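Local coordinates for hypothetical protein SpyM3_0169 (PDB 1PG6) that is of unknown function but belongs to the AIM24 mitochondrial-biogenesis family of the cupin clan and binds calcium ions, at residues 176-181 against 220-225. Numbering follows the deposited sequence.
Sequences MTIDNA and IYIQSL
I178 meets I220 and I222 through a single methyl, its CD1, which rests over the notch between the CG2 methyls of the two partners, and the pairing illustrates how two sheets can face each other through branched aliphatic side chains with no clear hydrogen bond between their backbones. CD1 lies 3.8 Å from I222 CG2 and 4.0 Å from I220 CG2. In I178 the CG1 arm is anti to the carbonyl carbon (chi1 -51°) and then runs extended, which carries CD1 across to the facing strand. I222 turns differently: at chi1 62° its CG1 lies between backbone N and carbonyl carbon, and CG2, anti to the carbonyl carbon, becomes the branch that faces I178. The two side chains cross at about a right angle, whereas I178 and I220 slide past each other in opposite directions. Strand 174-179 is an outer strand of a three-stranded antiparallel sheet, and strand 219-223 belongs to a six-stranded one; their facing apposition is consistent with the barrel-like double-stranded beta-helix of the cupin clan. F214 of strand 211-215 touches both I178 and I220, and V183 also packs on I178. At the end of the strand the chain bends in an Asx turn, where D179 OD1 accepts from A181 N at 3.0 Å, the N-H approaching from above the carboxylate plane. Beyond the turn A181 comes alongside the chain that follows strand 219-223, its O 3.8 Å from L225 O, with the side chain of Q223 close by.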
# COMPACT_ATOMS: atom_id res chain seq x y z
N MSE A 176 10.27 5.85 18.08
CA MSE A 176 9.02 6.59 18.01
C MSE A 176 7.87 5.61 17.85
O MSE A 176 7.97 4.64 17.09
CB MSE A 176 9.06 7.55 16.82
CG MSE A 176 7.88 8.50 16.74
SE MSE A 176 8.09 9.75 15.28
CE MSE A 176 9.16 11.08 16.18
N THR A 177 6.78 5.86 18.56
CA THR A 177 5.61 5.00 18.50
C THR A 177 4.42 5.79 17.98
O THR A 177 4.08 6.85 18.49
CB THR A 177 5.29 4.41 19.89
OG1 THR A 177 6.39 3.59 20.31
CG2 THR A 177 4.02 3.58 19.85
N ILE A 178 3.78 5.24 16.95
CA ILE A 178 2.65 5.90 16.30
C ILE A 178 1.47 4.95 16.08
O ILE A 178 1.66 3.77 15.80
CB ILE A 178 3.07 6.42 14.91
CG1 ILE A 178 4.35 7.25 15.02
CG2 ILE A 178 1.95 7.26 14.30
CD1 ILE A 178 4.98 7.54 13.70
N ASP A 179 0.26 5.49 16.23
CA ASP A 179 -0.97 4.75 15.99
C ASP A 179 -0.78 4.15 14.59
O ASP A 179 -0.56 4.89 13.62
CB ASP A 179 -2.14 5.74 16.03
CG ASP A 179 -3.47 5.12 15.69
OD1 ASP A 179 -3.53 3.97 15.21
OD2 ASP A 179 -4.48 5.82 15.91
N ASN A 180 -0.85 2.83 14.46
CA ASN A 180 -0.62 2.22 13.15
C ASN A 180 -1.61 2.62 12.08
O ASN A 180 -1.32 2.52 10.89
CB ASN A 180 -0.59 0.69 13.27
CG ASN A 180 0.02 0.03 12.05
OD1 ASN A 180 -0.59 -0.84 11.42
ND2 ASN A 180 1.22 0.44 11.70
N ALA A 181 -2.79 3.08 12.49
CA ALA A 181 -3.83 3.51 11.55
C ALA A 181 -3.38 4.76 10.80
O ALA A 181 -3.95 5.12 9.77
CB ALA A 181 -5.12 3.79 12.29
N ILE A 220 9.59 7.57 7.94
CA ILE A 220 8.27 7.07 8.31
C ILE A 220 7.28 8.03 7.67
O ILE A 220 7.35 9.24 7.90
CB ILE A 220 8.06 7.10 9.83
CG1 ILE A 220 9.06 6.17 10.52
CG2 ILE A 220 6.64 6.68 10.17
CD1 ILE A 220 9.15 6.39 12.01
N TYR A 221 6.37 7.52 6.85
CA TYR A 221 5.36 8.36 6.22
C TYR A 221 4.05 8.14 6.95
O TYR A 221 3.55 7.02 7.01
CB TYR A 221 5.21 8.02 4.74
CG TYR A 221 6.42 8.38 3.94
CD1 TYR A 221 6.55 9.65 3.36
CD2 TYR A 221 7.48 7.49 3.81
CE1 TYR A 221 7.71 10.02 2.68
CE2 TYR A 221 8.65 7.86 3.13
CZ TYR A 221 8.75 9.11 2.57
OH TYR A 221 9.92 9.46 1.92
N ILE A 222 3.52 9.20 7.53
CA ILE A 222 2.25 9.06 8.23
C ILE A 222 1.18 9.84 7.49
O ILE A 222 1.48 10.71 6.67
CB ILE A 222 2.34 9.58 9.68
CG1 ILE A 222 2.68 11.06 9.69
CG2 ILE A 222 3.38 8.78 10.45
CD1 ILE A 222 2.53 11.71 11.06
N GLN A 223 -0.07 9.51 7.77
CA GLN A 223 -1.20 10.19 7.14
C GLN A 223 -2.00 10.85 8.26
O GLN A 223 -2.00 10.39 9.39
CB GLN A 223 -2.06 9.18 6.36
CG GLN A 223 -2.72 8.10 7.21
CD GLN A 223 -3.46 7.06 6.38
OE1 GLN A 223 -4.34 6.35 6.89
NE2 GLN A 223 -3.09 6.93 5.12
N SER A 224 -2.70 11.94 7.93
CA SER A 224 -3.44 12.69 8.94
C SER A 224 -4.86 12.25 9.27
O SER A 224 -5.56 12.92 10.02
CB SER A 224 -3.44 14.18 8.57
OG SER A 224 -4.19 14.40 7.39
N LEU A 225 -5.30 11.13 8.70
CA LEU A 225 -6.64 10.61 8.99
C LEU A 225 -6.58 9.11 9.29
O LEU A 225 -5.69 8.40 8.84
CB LEU A 225 -7.60 10.87 7.83
CG LEU A 225 -7.96 12.35 7.62
CD1 LEU A 225 -8.80 12.50 6.36
CD2 LEU A 225 -8.73 12.87 8.83